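PhnH (Penicillium herquei, PDB 6JJT) catalyses the enantioselective intramolecular hydroalkoxylation that forms (2'R)-atrovenetin from its alkene-bearing phenalenone precursor in the biosynthesis of herqueinone-type phenalenones. Local coordinates at residues 28-39 with 53-64; 124-132 with 141-149. All blocks are in the same frame, centred on the assembly; numbering follows the deposited sequence.

Contact 1: residues 28-39 with 53-64; sequences FLFSANLTKGPA and QTLTGGIIAGPN
Q53 reaches across to K36 and G37 on the antiparallel neighbour. Q53 CB lies 4.1 Å from P38 O. With CG anti to the backbone N (chi1 -172°), Q53 CG comes within 3.4 Å of G37 O, and Q53 CD lies between G37 O and K36 CD. At the tip Q53 NE2 donates to G37 O (2.8 Å, N-H...O angle 159°), meeting it almost end-on and close to the plane of the Q53 amide, while Q53 OE1 rests 3.7 Å from K36 CD. This bond prolongs the pairing beyond G37 N to T54 O. The lysine chain runs alongside L55, K36 CE 3.5 Å from L55 CD2. T56 and G57 both face T35, a classic beta bulge: T35 N bonds G57 O and T56 N bonds T35 O. T35 OG1 and T56 OG1, 2.9 Å apart, share a hydrogen bond. Paired backbone bonds join N33 with I59 and S31 with A61, and A32 CB packs on I60 CD1 (3.7 Å). At the far end N64 ND2 donates to L29 O (2.9 Å). Segments 28-39 and 53-64 belong to the hairpin of strands 26-44 and 48-61 in the closed antiparallel barrel, with strand 142-148 beyond 26-44 and strand 67-79 beyond 48-61; L34 and I60 both pack on V69.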
loop_
_atom_site.group_PDB
_atom_site.type_symbol
_atom_site.label_atom_id
_atom_site.label_comp_id
_atom_site.label_asym_id
_atom_site.label_seq_id
_atom_site.Cartn_x
_atom_site.Cartn_y
_atom_site.Cartn_z
ATOM N N PHE D 28 11.104 -20.235 -16.321
ATOM C CA PHE D 28 11.917 -20.000 -15.132
ATOM C C PHE D 28 12.607 -18.649 -15.234
ATOM O O PHE D 28 13.139 -18.244 -16.263
ATOM C CB PHE D 28 12.960 -21.119 -14.981
ATOM C CG PHE D 28 13.827 -20.902 -13.762
ATOM C CD1 PHE D 28 13.300 -20.912 -12.475
ATOM C CD2 PHE D 28 15.168 -20.597 -13.920
ATOM C CE1 PHE D 28 14.118 -20.700 -11.373
ATOM C CE2 PHE D 28 15.982 -20.345 -12.821
ATOM C CZ PHE D 28 15.450 -20.386 -11.550
ATOM N N LEU D 29 12.471 -17.843 -14.160
ATOM C CA LEU D 29 12.985 -16.482 -14.198
ATOM C C LEU D 29 14.236 -16.313 -13.334
ATOM O O LEU D 29 15.190 -15.728 -13.835
ATOM C CB LEU D 29 11.885 -15.505 -13.737
ATOM C CG LEU D 29 12.190 -14.011 -13.872
ATOM C CD1 LEU D 29 12.458 -13.571 -15.299
ATOM C CD2 LEU D 29 11.097 -13.160 -13.213
ATOM N N PHE D 30 14.175 -16.699 -12.043
ATOM C CA PHE D 30 15.322 -16.474 -11.156
ATOM C C PHE D 30 15.108 -17.246 -9.886
ATOM O O PHE D 30 13.991 -17.614 -9.568
ATOM C CB PHE D 30 15.592 -14.991 -10.806
ATOM C CG PHE D 30 14.638 -14.301 -9.844
ATOM C CD1 PHE D 30 13.334 -13.964 -10.230
ATOM C CD2 PHE D 30 15.069 -13.933 -8.568
ATOM C CE1 PHE D 30 12.486 -13.297 -9.343
ATOM C CE2 PHE D 30 14.233 -13.227 -7.701
ATOM C CZ PHE D 30 12.929 -12.918 -8.084
ATOM N N SER D 31 16.212 -17.459 -9.135
ATOM C CA SER D 31 16.132 -17.932 -7.775
ATOM C C SER D 31 16.701 -16.850 -6.856
ATOM O O SER D 31 17.496 -15.999 -7.248
ATOM C CB SER D 31 16.903 -19.217 -7.604
ATOM O OG SER D 31 18.264 -18.917 -7.839
ATOM N N ALA D 32 16.272 -16.948 -5.599
ATOM C CA ALA D 32 16.749 -16.048 -4.567
ATOM C C ALA D 32 17.067 -16.899 -3.349
ATOM O O ALA D 32 16.269 -17.761 -2.957
ATOM C CB ALA D 32 15.701 -15.004 -4.219
ATOM N N ASN D 33 18.268 -16.682 -2.793
ATOM C CA ASN D 33 18.686 -17.354 -1.583
ATOM C C ASN D 33 18.937 -16.253 -0.552
ATOM O O ASN D 33 19.957 -15.554 -0.644
ATOM C CB ASN D 33 19.955 -18.162 -1.840
ATOM C CG ASN D 33 20.272 -19.164 -0.753
ATOM O OD1 ASN D 33 19.493 -19.367 0.178
ATOM N ND2 ASN D 33 21.398 -19.849 -0.908
ATOM N N LEU D 34 17.958 -16.059 0.341
ATOM C CA LEU D 34 17.854 -14.812 1.072
ATOM C C LEU D 34 18.379 -15.004 2.488
ATOM O O LEU D 34 18.342 -16.100 3.046
ATOM C CB LEU D 34 16.370 -14.423 1.091
ATOM C CG LEU D 34 15.731 -14.046 -0.251
ATOM C CD1 LEU D 34 14.224 -13.911 -0.098
ATOM C CD2 LEU D 34 16.344 -12.783 -0.831
ATOM N N THR D 35 18.875 -13.902 3.060
ATOM C CA THR D 35 19.203 -13.861 4.484
ATOM C C THR D 35 18.280 -12.830 5.137
ATOM O O THR D 35 17.975 -11.786 4.534
ATOM C CB THR D 35 20.694 -13.612 4.771
ATOM O OG1 THR D 35 21.102 -12.353 4.257
ATOM C CG2 THR D 35 21.598 -14.688 4.179
ATOM N N LYS D 36 17.847 -13.125 6.360
ATOM C CA LYS D 36 16.885 -12.267 7.031
ATOM C C LYS D 36 17.337 -11.999 8.447
ATOM O O LYS D 36 18.013 -12.842 9.049
ATOM C CB LYS D 36 15.524 -12.963 7.021
ATOM C CG LYS D 36 14.985 -13.228 5.630
ATOM C CD LYS D 36 13.549 -13.673 5.579
ATOM C CE LYS D 36 13.023 -13.640 4.155
ATOM N NZ LYS D 36 11.557 -13.894 4.097
ATOM N N GLY D 37 16.957 -10.837 8.967
ATOM C CA GLY D 37 17.081 -10.517 10.380
ATOM C C GLY D 37 16.083 -11.290 11.229
ATOM O O GLY D 37 15.281 -12.081 10.725
ATOM N N PRO D 38 16.052 -11.009 12.566
ATOM C CA PRO D 38 15.033 -11.555 13.469
ATOM C C PRO D 38 13.619 -11.118 13.037
ATOM O O PRO D 38 13.444 -10.019 12.499
ATOM C CB PRO D 38 15.395 -10.883 14.826
ATOM C CG PRO D 38 16.822 -10.417 14.658
ATOM C CD PRO D 38 16.955 -10.042 13.208
ATOM N N ALA D 39 12.615 -11.945 13.300
ATOM C CA ALA D 39 11.213 -11.563 13.111
ATOM C C ALA D 39 10.749 -10.824 14.367
ATOM O O ALA D 39 10.631 -11.418 15.433
ATOM C CB ALA D 39 10.370 -12.789 12.848
ATOM N N GLN D 53 10.286 -8.004 9.449
ATOM C CA GLN D 53 11.535 -8.738 9.345
ATOM C C GLN D 53 12.376 -8.089 8.253
ATOM O O GLN D 53 11.909 -7.910 7.128
ATOM C CB GLN D 53 11.229 -10.185 8.998
ATOM C CG GLN D 53 12.469 -11.070 9.050
ATOM C CD GLN D 53 12.159 -12.543 9.057
ATOM O OE1 GLN D 53 11.257 -12.992 8.385
ATOM N NE2 GLN D 53 12.942 -13.319 9.801
ATOM N N THR D 54 13.625 -7.763 8.576
ATOM C CA THR D 54 14.555 -7.196 7.614
ATOM C C THR D 54 15.043 -8.277 6.643
ATOM O O THR D 54 15.301 -9.421 7.085
ATOM C CB THR D 54 15.698 -6.510 8.392
ATOM O OG1 THR D 54 15.093 -5.439 9.122
ATOM C CG2 THR D 54 16.804 -5.976 7.521
ATOM N N LEU D 55 15.292 -7.924 5.381
ATOM C CA LEU D 55 16.028 -8.753 4.445
ATOM C C LEU D 55 17.450 -8.194 4.454
ATOM O O LEU D 55 17.649 -7.038 4.138
ATOM C CB LEU D 55 15.452 -8.664 3.024
ATOM C CG LEU D 55 14.017 -9.137 2.784
ATOM C CD1 LEU D 55 13.947 -9.672 1.360
ATOM C CD2 LEU D 55 13.542 -10.190 3.771
ATOM N N THR D 56 18.404 -8.999 4.927
ATOM C CA THR D 56 19.764 -8.522 5.163
ATOM C C THR D 56 20.688 -8.732 3.964
ATOM O O THR D 56 21.749 -8.117 3.893
ATOM C CB THR D 56 20.340 -9.093 6.463
ATOM O OG1 THR D 56 20.278 -10.503 6.286
ATOM C CG2 THR D 56 19.589 -8.644 7.704
ATOM N N GLY D 57 20.266 -9.552 3.005
ATOM C CA GLY D 57 21.117 -9.851 1.872
ATOM C C GLY D 57 20.547 -11.045 1.130
ATOM O O GLY D 57 19.427 -11.515 1.418
ATOM N N GLY D 58 21.335 -11.510 0.165
ATOM C CA GLY D 58 20.873 -12.663 -0.576
ATOM C C GLY D 58 21.494 -12.712 -1.952
ATOM O O GLY D 58 22.012 -11.712 -2.418
ATOM N N ILE D 59 21.459 -13.919 -2.543
ATOM C CA ILE D 59 22.034 -14.222 -3.849
ATOM C C ILE D 59 20.905 -14.445 -4.845
ATOM O O ILE D 59 19.997 -15.228 -4.590
ATOM C CB ILE D 59 22.972 -15.451 -3.762
ATOM C CG1 ILE D 59 24.101 -15.242 -2.735
ATOM C CG2 ILE D 59 23.492 -15.826 -5.149
ATOM C CD1 ILE D 59 24.922 -13.981 -2.941
ATOM N N ILE D 60 20.978 -13.716 -5.954
ATOM C CA ILE D 60 20.007 -13.812 -7.020
ATOM C C ILE D 60 20.727 -14.514 -8.171
ATOM O O ILE D 60 21.822 -14.087 -8.536
ATOM C CB ILE D 60 19.579 -12.383 -7.414
ATOM C CG1 ILE D 60 18.930 -11.594 -6.258
ATOM C CG2 ILE D 60 18.738 -12.382 -8.684
ATOM C CD1 ILE D 60 17.690 -12.249 -5.708
ATOM N N ALA D 61 20.098 -15.563 -8.724
ATOM C CA ALA D 61 20.744 -16.278 -9.820
ATOM C C ALA D 61 19.708 -16.658 -10.850
ATOM O O ALA D 61 18.518 -16.554 -10.618
ATOM C CB ALA D 61 21.456 -17.494 -9.269
ATOM N N GLY D 62 20.188 -17.162 -11.978
ATOM C CA GLY D 62 19.312 -17.637 -13.034
ATOM C C GLY D 62 19.756 -17.101 -14.390
ATOM O O GLY D 62 20.740 -16.380 -14.478
ATOM N N PRO D 63 19.029 -17.458 -15.469
ATOM C CA PRO D 63 19.473 -17.174 -16.841
ATOM C C PRO D 63 19.337 -15.734 -17.341
ATOM O O PRO D 63 19.833 -15.409 -18.411
ATOM C CB PRO D 63 18.582 -18.113 -17.673
ATOM C CG PRO D 63 17.337 -18.357 -16.834
ATOM C CD PRO D 63 17.814 -18.285 -15.405
ATOM N N ASN D 64 18.684 -14.868 -16.554
ATOM C CA ASN D 64 18.220 -13.584 -17.056
ATOM C C ASN D 64 18.968 -12.445 -16.361
ATOM O O ASN D 64 19.304 -11.432 -16.983
ATOM C CB ASN D 64 16.714 -13.413 -16.818
ATOM C CG ASN D 64 15.835 -14.467 -17.465
ATOM O OD1 ASN D 64 15.533 -14.408 -18.660
ATOM N ND2 ASN D 64 15.352 -15.402 -16.674
HETATM O O HOH W 1 19.806 -17.864 -5.718
HETATM O O HOH W 2 21.096 -11.996 8.467
HETATM O O HOH W 3 14.619 -8.126 11.237
#

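Contact 2: residues 124-132 with 141-149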
loop_
_atom_site.group_PDB
_atom_site.type_symbol
_atom_site.label_atom_id
_atom_site.label_comp_id
_atom_site.label_asym_id
_atom_site.label_seq_id
_atom_site.Cartn_x
_atom_site.Cartn_y
_atom_site.Cartn_z
ATOM N N TRP D 124 12.778 -4.664 -19.363
ATOM C CA TRP D 124 11.781 -5.673 -19.706
ATOM C C TRP D 124 11.068 -6.218 -18.454
ATOM O O TRP D 124 9.931 -6.685 -18.521
ATOM C CB TRP D 124 12.417 -6.785 -20.573
ATOM C CG TRP D 124 13.543 -7.538 -19.928
ATOM C CD1 TRP D 124 14.872 -7.202 -19.907
ATOM C CD2 TRP D 124 13.453 -8.743 -19.168
ATOM N NE1 TRP D 124 15.596 -8.111 -19.177
ATOM C CE2 TRP D 124 14.750 -9.083 -18.719
ATOM C CE3 TRP D 124 12.378 -9.556 -18.825
ATOM C CZ2 TRP D 124 15.008 -10.204 -17.931
ATOM C CZ3 TRP D 124 12.629 -10.677 -18.071
ATOM C CH2 TRP D 124 13.919 -10.999 -17.626
ATOM N N LEU D 125 11.736 -6.177 -17.290
ATOM C CA LEU D 125 11.132 -6.706 -16.065
ATOM C C LEU D 125 9.955 -5.849 -15.599
ATOM O O LEU D 125 9.092 -6.359 -14.888
ATOM C CB LEU D 125 12.182 -6.783 -14.946
ATOM C CG LEU D 125 13.210 -7.901 -15.089
ATOM C CD1 LEU D 125 14.364 -7.674 -14.113
ATOM C CD2 LEU D 125 12.493 -9.242 -14.830
ATOM N N ASN D 126 9.898 -4.612 -16.078
ATOM C CA ASN D 126 8.799 -3.753 -15.702
ATOM C C ASN D 126 7.468 -4.296 -16.198
ATOM O O ASN D 126 6.406 -3.941 -15.663
ATOM C CB ASN D 126 8.978 -2.340 -16.249
ATOM C CG ASN D 126 10.127 -1.586 -15.616
ATOM O OD1 ASN D 126 10.572 -1.920 -14.524
ATOM N ND2 ASN D 126 10.603 -0.565 -16.279
ATOM N N ASN D 127 7.535 -5.125 -17.247
ATOM C CA ASN D 127 6.328 -5.700 -17.806
ATOM C C ASN D 127 6.075 -7.113 -17.328
ATOM O O ASN D 127 5.183 -7.769 -17.867
ATOM C CB ASN D 127 6.372 -5.667 -19.339
ATOM C CG ASN D 127 6.467 -4.250 -19.839
ATOM O OD1 ASN D 127 5.741 -3.370 -19.375
ATOM N ND2 ASN D 127 7.435 -3.992 -20.705
ATOM N N VAL D 128 6.805 -7.602 -16.326
ATOM C CA VAL D 128 6.708 -8.978 -15.884
ATOM C C VAL D 128 5.894 -9.144 -14.600
ATOM O O VAL D 128 6.124 -8.445 -13.593
ATOM C CB VAL D 128 8.113 -9.601 -15.668
ATOM C CG1 VAL D 128 8.060 -10.971 -15.004
ATOM C CG2 VAL D 128 8.868 -9.630 -17.014
ATOM N N THR D 129 5.008 -10.128 -14.570
ATOM C CA THR D 129 4.466 -10.686 -13.339
ATOM C C THR D 129 5.141 -12.029 -13.102
ATOM O O THR D 129 5.068 -12.962 -13.974
ATOM C CB THR D 129 2.961 -10.994 -13.442
ATOM O OG1 THR D 129 2.701 -11.622 -14.729
ATOM C CG2 THR D 129 2.134 -9.736 -13.455
ATOM N N ALA D 130 5.786 -12.206 -11.958
ATOM C CA ALA D 130 6.358 -13.492 -11.592
ATOM C C ALA D 130 5.716 -14.110 -10.377
ATOM O O ALA D 130 4.944 -13.468 -9.650
ATOM C CB ALA D 130 7.859 -13.347 -11.427
ATOM N N TRP D 131 6.080 -15.365 -10.088
ATOM C CA TRP D 131 5.482 -16.155 -9.033
ATOM C C TRP D 131 6.546 -17.127 -8.540
ATOM O O TRP D 131 7.236 -17.711 -9.400
ATOM C CB TRP D 131 4.282 -16.941 -9.579
ATOM C CG TRP D 131 3.566 -17.738 -8.553
ATOM C CD1 TRP D 131 2.419 -17.392 -7.887
ATOM C CD2 TRP D 131 3.899 -19.042 -8.042
ATOM N NE1 TRP D 131 2.030 -18.356 -7.020
ATOM C CE2 TRP D 131 2.910 -19.398 -7.101
ATOM C CE3 TRP D 131 4.932 -19.966 -8.297
ATOM C CZ2 TRP D 131 2.923 -20.579 -6.380
ATOM C CZ3 TRP D 131 4.942 -21.147 -7.585
ATOM C CH2 TRP D 131 3.937 -21.467 -6.673
ATOM N N GLY D 132 6.660 -17.290 -7.221
ATOM C CA GLY D 132 7.680 -18.181 -6.688
ATOM C C GLY D 132 7.227 -18.886 -5.439
ATOM O O GLY D 132 6.233 -18.527 -4.817
ATOM N N ASN D 141 14.092 -19.902 2.845
ATOM C CA ASN D 141 14.856 -18.757 2.364
ATOM C C ASN D 141 15.378 -18.967 0.934
ATOM O O ASN D 141 15.974 -18.051 0.362
ATOM C CB ASN D 141 15.852 -18.267 3.412
ATOM C CG ASN D 141 15.165 -17.626 4.609
ATOM O OD1 ASN D 141 14.116 -16.992 4.488
ATOM N ND2 ASN D 141 15.751 -17.789 5.779
ATOM N N PHE D 142 15.159 -20.161 0.350
ATOM C CA PHE D 142 15.531 -20.392 -1.039
ATOM C C PHE D 142 14.276 -20.576 -1.885
ATOM O O PHE D 142 13.514 -21.528 -1.663
ATOM C CB PHE D 142 16.430 -21.631 -1.207
ATOM C CG PHE D 142 16.837 -21.822 -2.648
ATOM C CD1 PHE D 142 17.802 -21.017 -3.226
ATOM C CD2 PHE D 142 16.214 -22.753 -3.463
ATOM C CE1 PHE D 142 18.159 -21.135 -4.573
ATOM C CE2 PHE D 142 16.574 -22.883 -4.798
ATOM C CZ PHE D 142 17.542 -22.078 -5.362
ATOM N N LEU D 143 14.053 -19.638 -2.822
ATOM C CA LEU D 143 12.858 -19.676 -3.656
ATOM C C LEU D 143 13.203 -19.654 -5.126
ATOM O O LEU D 143 14.192 -19.092 -5.556
ATOM C CB LEU D 143 11.950 -18.476 -3.348
ATOM C CG LEU D 143 11.445 -18.383 -1.909
ATOM C CD1 LEU D 143 12.316 -17.423 -1.082
ATOM C CD2 LEU D 143 9.996 -17.884 -1.948
ATOM N N GLU D 144 12.344 -20.318 -5.887
ATOM C CA GLU D 144 12.427 -20.308 -7.329
ATOM C C GLU D 144 11.217 -19.564 -7.893
ATOM O O GLU D 144 10.105 -19.875 -7.462
ATOM C CB GLU D 144 12.436 -21.755 -7.857
ATOM C CG GLU D 144 13.783 -22.420 -7.646
ATOM C CD GLU D 144 13.761 -23.926 -7.814
ATOM O OE1 GLU D 144 12.685 -24.507 -7.907
ATOM O OE2 GLU D 144 14.851 -24.496 -7.845
ATOM N N TYR D 145 11.481 -18.751 -8.879
ATOM C CA TYR D 145 10.449 -17.883 -9.451
ATOM C C TYR D 145 10.303 -18.077 -10.952
ATOM O O TYR D 145 11.299 -18.240 -11.674
ATOM C CB TYR D 145 10.792 -16.412 -9.189
ATOM C CG TYR D 145 10.864 -15.979 -7.748
ATOM C CD1 TYR D 145 12.060 -16.100 -7.066
ATOM C CD2 TYR D 145 9.767 -15.425 -7.078
ATOM C CE1 TYR D 145 12.180 -15.693 -5.742
ATOM C CE2 TYR D 145 9.880 -15.014 -5.748
ATOM C CZ TYR D 145 11.087 -15.160 -5.087
ATOM O OH TYR D 145 11.254 -14.713 -3.791
ATOM N N TRP D 146 9.054 -17.908 -11.427
ATOM C CA TRP D 146 8.621 -18.116 -12.803
ATOM C C TRP D 146 7.985 -16.850 -13.352
ATOM O O TRP D 146 7.148 -16.242 -12.666
ATOM C CB TRP D 146 7.611 -19.272 -12.830
ATOM C CG TRP D 146 8.253 -20.537 -12.352
ATOM C CD1 TRP D 146 8.456 -20.908 -11.053
ATOM C CD2 TRP D 146 8.846 -21.555 -13.169
ATOM N NE1 TRP D 146 9.117 -22.111 -11.004
ATOM C CE2 TRP D 146 9.389 -22.517 -12.288
ATOM C CE3 TRP D 146 8.946 -21.737 -14.547
ATOM C CZ2 TRP D 146 10.002 -23.683 -12.757
ATOM C CZ3 TRP D 146 9.577 -22.874 -15.012
ATOM C CH2 TRP D 146 10.097 -23.816 -14.123
ATOM N N GLN D 147 8.272 -16.491 -14.603
ATOM C CA GLN D 147 7.572 -15.476 -15.369
ATOM C C GLN D 147 6.270 -16.076 -15.898
ATOM O O GLN D 147 6.278 -17.179 -16.462
ATOM C CB GLN D 147 8.440 -15.026 -16.543
ATOM C CG GLN D 147 7.860 -14.027 -17.542
ATOM C CD GLN D 147 8.940 -13.496 -18.461
ATOM O OE1 GLN D 147 10.079 -13.943 -18.390
ATOM N NE2 GLN D 147 8.621 -12.567 -19.347
ATOM N N ILE D 148 5.148 -15.381 -15.667
ATOM C CA ILE D 148 3.835 -15.866 -16.095
ATOM C C ILE D 148 3.356 -14.925 -17.170
ATOM O O ILE D 148 3.222 -13.749 -16.890
ATOM C CB ILE D 148 2.806 -15.866 -14.948
ATOM C CG1 ILE D 148 3.326 -16.618 -13.737
ATOM C CG2 ILE D 148 1.480 -16.469 -15.411
ATOM C CD1 ILE D 148 2.392 -16.555 -12.554
ATOM N N GLU D 149 3.095 -15.392 -18.400
ATOM C CA GLU D 149 2.483 -14.547 -19.417
ATOM C C GLU D 149 2.062 -15.379 -20.621
ATOM O O GLU D 149 2.541 -16.485 -20.718
ATOM C CB GLU D 149 3.371 -13.413 -19.939
ATOM C CG GLU D 149 4.749 -13.836 -20.352
ATOM C CD GLU D 149 5.626 -12.639 -20.681
ATOM O OE1 GLU D 149 6.027 -11.854 -19.736
ATOM O OE2 GLU D 149 5.897 -12.459 -21.893
ATOM O OXT GLU D 149 1.303 -14.841 -21.421
HETATM O O HOH W 4 6.454 -9.149 -20.151
HETATM O O HOH W 5 5.058 -11.693 -17.119
#
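W131 and W146 are joined by two backbone hydrogen bonds, W146 N to W131 O at 2.7 Å and W131 N to W146 O at 2.9 Å; the second is more bent, with an N-H...O angle of 137°. Two residues along, I148 N reaches T129 O (3.0 Å) with an N-H...O angle of 168°. On the other face chi1 of 176° carries the Q147 chain out along V128, and Q147 NE2 donates to E149 OE1 (2.7 Å) in its own amide plane but from above the carboxylate. A water that donates to both N127 O and E149 OE1 links the two segments at this C-terminal end. A methyl of V128 lies against the amide of Q147, V128 CG2 being 3.8 Å from Q147 NE2, and the two side chains cross at about a right angle. Apolar packing brings I148 CD1 onto W131 CB (3.5 Å). Y145 CD2 lies 3.5 Å from G132 CA, the tyrosine ring resting against the backbone of G132, where the CA atoms of G132 and Y145 are 3.9 Å apart. The chemistry divides by face. Y145 stacks on F30 and makes a weak hydrogen bond to E104. T129, W131 and I148 serve the subunit interface, where I148 packs on I148 of the second subunit. T129 OG1, only weakly bonded to I148 O, has its stronger partner in W131 NE1 of the second subunit, and W131 NE1 meets T129 OG1 of that subunit in return, a reciprocal pair that ties the two hairpins together.

How the contacts relate
Both contacts join the two strands of an antiparallel hairpin in one closed barrel, and they adjoin: strands 26-44 and 142-148 are neighbours, with L29 N 2.8 Å from Y145 O and L34 N 2.8 Å from N141 O, both probable hydrogen bonds. Their centres are about 13 Å apart. Contact 1 is longer and partly buried, burying 989 Å² against 504 Å², and combines a regular backbone register, interrupted by a bulge, with threonine, lysine and glutamine side chains toward the end at residues 35-39 and 53-56. Contact 2 is buried and held mostly by backbone bonds, with large aromatic side chains on both faces; one face meets the second subunit, which contact 1 touches through F28.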